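Local coordinates for protein importin subunit beta-1 (Saccharomyces cerevisiae, PDB 5OWU) that carries proteins into the nucleus together with importin alpha, the adaptor that recognises the classical nuclear localization signal of the cargo, at residues T658-I663 with N683-M688; Q687-P692 with E697-V702. One frame throughout, in Å; residues are numbered along the deposited sequence.

Contact 1 (T658-I663 with N683-M688); sequences TAVGFI and NVLAQM
Val660 and Ile663, one helical turn apart, reach across to Leu685 and Met688, likewise three residues apart, and so join HEAT repeat 15 to HEAT repeat 16 in the importin beta solenoid. The helices that carry them, 655-669 and 675-689, run nearly antiparallel, with 151° between the N-to-C directions of the two short segments. The axes of segments 658-663 and 683-688 come no closer than 12.5 Å, too far for the backbones to meet, so long or branched apolar side chains must span the gap. Leu685 is the central bump, and its CD2 methyl enters the angle formed by Val660 CG2 and Ile663 CD1. That methyl is aimed almost straight at Val660 CG2, 4.2 Å from Leu685 CD2, while Ile663 CD1 closes over its flank, 4.3 Å from Leu685 CD2. Ile663 suits its place because its chain is extended at chi2 (172°), which pushes CD1 out toward the leucine, whereas Val660 is short and offers a single methyl. No hydrogen bond crosses the interface, as befits four buried hydrocarbon-rich side chains, and the contact is modest, burying 142 Å² over both sides. Val705 of helix 698-713 touches both Val660 and Leu685; Leu648 of helix 637-649 packs on Ile663. The flexible, unbranched Met688 completes the group. The Met688 chain bends at chi3 (57°), turning the terminal methyl out of line, and slides past Val660 in the opposite direction. The closest approach between the segments results: Met688 CE lies 3.7 Å from Val660 CG2.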
loop_
_atom_site.group_PDB
_atom_site.type_symbol
_atom_site.label_atom_id
_atom_site.label_comp_id
_atom_site.label_asym_id
_atom_site.label_seq_id
_atom_site.Cartn_x
_atom_site.Cartn_y
_atom_site.Cartn_z
ATOM N N THR A 658 -8.599 -10.823 16.233
ATOM C CA THR A 658 -7.928 -10.728 17.520
ATOM C C THR A 658 -8.319 -11.885 18.428
ATOM O O THR A 658 -7.490 -12.365 19.208
ATOM C CB THR A 658 -8.249 -9.382 18.167
ATOM O OG1 THR A 658 -7.950 -8.332 17.236
ATOM C CG2 THR A 658 -7.425 -9.178 19.425
ATOM N N ALA A 659 -9.562 -12.359 18.324
ATOM C CA ALA A 659 -9.968 -13.539 19.080
ATOM C C ALA A 659 -9.192 -14.776 18.624
ATOM O O ALA A 659 -8.772 -15.605 19.451
ATOM C CB ALA A 659 -11.479 -13.745 18.941
ATOM N N VAL A 660 -8.968 -14.910 17.312
ATOM C CA VAL A 660 -8.064 -15.954 16.830
ATOM C C VAL A 660 -6.687 -15.777 17.452
ATOM O O VAL A 660 -6.007 -16.756 17.781
ATOM C CB VAL A 660 -7.982 -15.951 15.294
ATOM C CG1 VAL A 660 -6.900 -16.926 14.815
ATOM C CG2 VAL A 660 -9.315 -16.330 14.685
ATOM N N GLY A 661 -6.248 -14.526 17.610
ATOM C CA GLY A 661 -4.974 -14.281 18.267
ATOM C C GLY A 661 -4.969 -14.716 19.717
ATOM O O GLY A 661 -3.927 -15.122 20.249
ATOM N N PHE A 662 -6.121 -14.631 20.384
ATOM C CA PHE A 662 -6.242 -15.213 21.716
ATOM C C PHE A 662 -6.010 -16.715 21.669
ATOM O O PHE A 662 -5.262 -17.269 22.486
ATOM C CB PHE A 662 -7.618 -14.916 22.306
ATOM C CG PHE A 662 -7.849 -15.560 23.645
ATOM C CD1 PHE A 662 -7.407 -14.952 24.805
ATOM C CD2 PHE A 662 -8.499 -16.776 23.740
ATOM C CE1 PHE A 662 -7.616 -15.542 26.041
ATOM C CE2 PHE A 662 -8.707 -17.375 24.972
ATOM C CZ PHE A 662 -8.264 -16.756 26.124
ATOM N N ILE A 663 -6.654 -17.398 20.718
ATOM C CA ILE A 663 -6.422 -18.837 20.589
ATOM C C ILE A 663 -4.935 -19.112 20.382
ATOM O O ILE A 663 -4.359 -20.011 21.008
ATOM C CB ILE A 663 -7.279 -19.427 19.453
ATOM C CG1 ILE A 663 -8.761 -19.188 19.728
ATOM C CG2 ILE A 663 -7.015 -20.933 19.313
ATOM C CD1 ILE A 663 -9.674 -19.568 18.576
ATOM N N ASN A 683 -13.449 -27.007 15.903
ATOM C CA ASN A 683 -14.807 -26.920 15.388
ATOM C C ASN A 683 -15.139 -25.478 15.044
ATOM O O ASN A 683 -15.448 -25.156 13.890
ATOM C CB ASN A 683 -15.801 -27.503 16.395
ATOM C CG ASN A 683 -15.751 -29.017 16.439
ATOM O OD1 ASN A 683 -15.370 -29.660 15.463
ATOM N ND2 ASN A 683 -16.123 -29.591 17.575
ATOM N N VAL A 684 -14.995 -24.575 16.018
ATOM C CA VAL A 684 -15.350 -23.186 15.755
ATOM C C VAL A 684 -14.592 -22.689 14.538
ATOM O O VAL A 684 -15.179 -22.138 13.596
ATOM C CB VAL A 684 -15.081 -22.304 16.989
ATOM C CG1 VAL A 684 -15.381 -20.847 16.675
ATOM C CG2 VAL A 684 -15.923 -22.758 18.159
ATOM N N LEU A 685 -13.281 -22.941 14.504
ATOM C CA LEU A 685 -12.477 -22.389 13.422
ATOM C C LEU A 685 -12.959 -22.917 12.083
ATOM O O LEU A 685 -13.087 -22.154 11.114
ATOM C CB LEU A 685 -10.997 -22.709 13.647
ATOM C CG LEU A 685 -10.357 -21.939 14.807
ATOM C CD1 LEU A 685 -9.021 -22.564 15.217
ATOM C CD2 LEU A 685 -10.168 -20.482 14.449
ATOM N N ALA A 686 -13.292 -24.210 12.023
ATOM C CA ALA A 686 -13.756 -24.781 10.765
ATOM C C ALA A 686 -15.010 -24.064 10.288
ATOM O O ALA A 686 -15.140 -23.750 9.099
ATOM C CB ALA A 686 -14.005 -26.280 10.925
ATOM N N GLN A 687 -15.928 -23.762 11.208
ATOM C CA GLN A 687 -17.103 -22.986 10.838
ATOM C C GLN A 687 -16.697 -21.606 10.332
ATOM O O GLN A 687 -17.139 -21.167 9.263
ATOM C CB GLN A 687 -18.048 -22.866 12.033
ATOM C CG GLN A 687 -18.509 -24.198 12.605
ATOM C CD GLN A 687 -19.017 -24.075 14.034
ATOM O OE1 GLN A 687 -19.702 -23.111 14.381
ATOM N NE2 GLN A 687 -18.671 -25.048 14.874
ATOM N N MET A 688 -15.817 -20.923 11.074
ATOM C CA MET A 688 -15.512 -19.531 10.759
ATOM C C MET A 688 -14.983 -19.393 9.340
ATOM O O MET A 688 -15.486 -18.583 8.553
ATOM C CB MET A 688 -14.494 -18.976 11.752
ATOM C CG MET A 688 -15.007 -18.811 13.162
ATOM S SD MET A 688 -13.642 -18.651 14.327
ATOM C CE MET A 688 -12.772 -17.244 13.647
#

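Contact 2 (Q687-P692 with E697-V702); sequences QMISNP and ELKPAV
Met688 and Ile689, near the C-terminal end of helix 675-689, lean on the first turns of helix 698-713, so that this contact closes the helical hairpin of HEAT repeat 16. Ahead of them, Gln687 contributes its carbonyl: Gln687 O accepts from both Ser690 N and Ser690 OG, each at 2.9 Å, and the two donors approach from the same face of the carbonyl plane. A small hydroxyl suits this site, since it can turn back on the preceding turn. Met688 meets Leu698 at about a right angle, touching it at two places: Met688 CE is 3.8 Å from Leu698 CD1, and Met688 CB is 4.1 Å from Leu698 CD2. The forked end of leucine thus serves both the root and the tip of the methionine. Ile689 follows with an extended chain, CG1 anti to the backbone N (chi1 -160°), which carries CD1 across to the second helix. There the side chains of Ile689 and Val702 cross obliquely, and Val702 CG1 touches both Ile689 CD1, at 4.1 Å, and Ile689 CB, at 4.2 Å. Ile689 CD1 also rests against the backbone carbonyl of Lys699. Farther on, Asn691 OD1 accepts a hydrogen bond from Asn693 N in the loop between the helices. The hairpin is flanked by further helices: Ser656 and Ile657 of helix 655-669 meet Leu698, while Tyr746 and Val750 of helix 741-764 touch the Lys699 side chain.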
loop_
_atom_site.group_PDB
_atom_site.type_symbol
_atom_site.label_atom_id
_atom_site.label_comp_id
_atom_site.label_asym_id
_atom_site.label_seq_id
_atom_site.Cartn_x
_atom_site.Cartn_y
_atom_site.Cartn_z
ATOM N N GLN A 687 -15.928 -23.762 11.208
ATOM C CA GLN A 687 -17.103 -22.986 10.838
ATOM C C GLN A 687 -16.697 -21.606 10.332
ATOM O O GLN A 687 -17.139 -21.167 9.263
ATOM C CB GLN A 687 -18.048 -22.866 12.033
ATOM C CG GLN A 687 -18.509 -24.198 12.605
ATOM C CD GLN A 687 -19.017 -24.075 14.034
ATOM O OE1 GLN A 687 -19.702 -23.111 14.381
ATOM N NE2 GLN A 687 -18.671 -25.048 14.874
ATOM N N MET A 688 -15.817 -20.923 11.074
ATOM C CA MET A 688 -15.512 -19.531 10.759
ATOM C C MET A 688 -14.983 -19.393 9.340
ATOM O O MET A 688 -15.486 -18.583 8.553
ATOM C CB MET A 688 -14.494 -18.976 11.752
ATOM C CG MET A 688 -15.007 -18.811 13.162
ATOM S SD MET A 688 -13.642 -18.651 14.327
ATOM C CE MET A 688 -12.772 -17.244 13.647
ATOM N N ILE A 689 -13.960 -20.177 8.996
ATOM C CA ILE A 689 -13.340 -20.059 7.686
ATOM C C ILE A 689 -14.253 -20.553 6.575
ATOM O O ILE A 689 -13.973 -20.297 5.399
ATOM C CB ILE A 689 -11.985 -20.802 7.679
ATOM C CG1 ILE A 689 -11.113 -20.302 6.522
ATOM C CG2 ILE A 689 -12.181 -22.327 7.618
ATOM C CD1 ILE A 689 -9.672 -20.779 6.578
ATOM N N SER A 690 -15.350 -21.232 6.920
ATOM C CA SER A 690 -16.336 -21.662 5.938
ATOM C C SER A 690 -17.482 -20.672 5.782
ATOM O O SER A 690 -18.398 -20.928 4.993
ATOM C CB SER A 690 -16.905 -23.031 6.324
ATOM O OG SER A 690 -18.093 -22.894 7.089
ATOM N N ASN A 691 -17.459 -19.558 6.511
ATOM C CA ASN A 691 -18.543 -18.583 6.468
ATOM C C ASN A 691 -18.316 -17.618 5.309
ATOM O O ASN A 691 -17.269 -16.955 5.269
ATOM C CB ASN A 691 -18.611 -17.816 7.774
ATOM C CG ASN A 691 -19.864 -16.985 7.897
ATOM O OD1 ASN A 691 -20.450 -16.567 6.901
ATOM N ND2 ASN A 691 -20.284 -16.738 9.128
ATOM N N PRO A 692 -19.242 -17.508 4.347
ATOM C CA PRO A 692 -19.028 -16.556 3.243
ATOM C C PRO A 692 -19.005 -15.102 3.683
ATOM O O PRO A 692 -18.357 -14.281 3.023
ATOM C CB PRO A 692 -20.204 -16.841 2.299
ATOM C CG PRO A 692 -20.600 -18.241 2.603
ATOM C CD PRO A 692 -20.376 -18.410 4.075
ATOM N N GLU A 697 -9.302 -10.883 5.760
ATOM C CA GLU A 697 -8.214 -11.004 6.726
ATOM C C GLU A 697 -8.396 -12.190 7.666
ATOM O O GLU A 697 -7.428 -12.607 8.308
ATOM C CB GLU A 697 -8.083 -9.722 7.554
ATOM C CG GLU A 697 -7.640 -8.484 6.770
ATOM C CD GLU A 697 -8.775 -7.809 6.010
ATOM O OE1 GLU A 697 -9.954 -8.080 6.319
ATOM O OE2 GLU A 697 -8.489 -7.003 5.100
ATOM N N LEU A 698 -9.608 -12.741 7.764
ATOM C CA LEU A 698 -9.829 -13.881 8.647
ATOM C C LEU A 698 -9.146 -15.129 8.114
ATOM O O LEU A 698 -8.565 -15.902 8.887
ATOM C CB LEU A 698 -11.327 -14.122 8.832
ATOM C CG LEU A 698 -11.684 -15.143 9.918
ATOM C CD1 LEU A 698 -11.437 -14.571 11.307
ATOM C CD2 LEU A 698 -13.122 -15.611 9.783
ATOM N N LYS A 699 -9.181 -15.333 6.798
ATOM C CA LYS A 699 -8.631 -16.564 6.235
ATOM C C LYS A 699 -7.176 -16.789 6.634
ATOM O O LYS A 699 -6.866 -17.863 7.179
ATOM C CB LYS A 699 -8.808 -16.549 4.712
ATOM C CG LYS A 699 -8.067 -17.646 3.970
ATOM C CD LYS A 699 -8.758 -17.989 2.650
ATOM C CE LYS A 699 -7.764 -18.462 1.604
ATOM N NZ LYS A 699 -8.410 -19.229 0.493
ATOM N N PRO A 700 -6.246 -15.857 6.409
ATOM C CA PRO A 700 -4.860 -16.117 6.839
ATOM C C PRO A 700 -4.730 -16.372 8.334
ATOM O O PRO A 700 -4.042 -17.320 8.742
ATOM C CB PRO A 700 -4.109 -14.850 6.393
ATOM C CG PRO A 700 -5.170 -13.828 6.109
ATOM C CD PRO A 700 -6.371 -14.586 5.676
ATOM N N ALA A 701 -5.397 -15.569 9.165
ATOM C CA ALA A 701 -5.315 -15.752 10.610
ATOM C C ALA A 701 -5.648 -17.189 11.002
ATOM O O ALA A 701 -4.863 -17.865 11.681
ATOM C CB ALA A 701 -6.254 -14.771 11.312
ATOM N N VAL A 702 -6.793 -17.688 10.541
ATOM C CA VAL A 702 -7.180 -19.053 10.884
ATOM C C VAL A 702 -6.126 -20.037 10.397
ATOM O O VAL A 702 -5.701 -20.933 11.140
ATOM C CB VAL A 702 -8.577 -19.367 10.324
ATOM C CG1 VAL A 702 -8.949 -20.819 10.571
ATOM C CG2 VAL A 702 -9.595 -18.450 10.980
#

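Both contacts draw on helix 675-689, and Met688 serves in each, but they join different partners: contact 1 links successive HEAT repeats, whereas contact 2 ties together the two helices of one repeat near their connecting turn. Contact 1 is wholly buried and made entirely by methyl groups. Contact 2 buries more surface, 255 Å² in all, yet is partly exposed at Ile689 and Lys699, and polar groups of the turn lie next to its apolar core. The centres are about 8 Å apart, and the two merge into one hydrophobic layer: Leu685 CD2 lies 4.1 Å from Val702 CG2, while Val660 packs against Ala701 O and Val702 of helix 698-713.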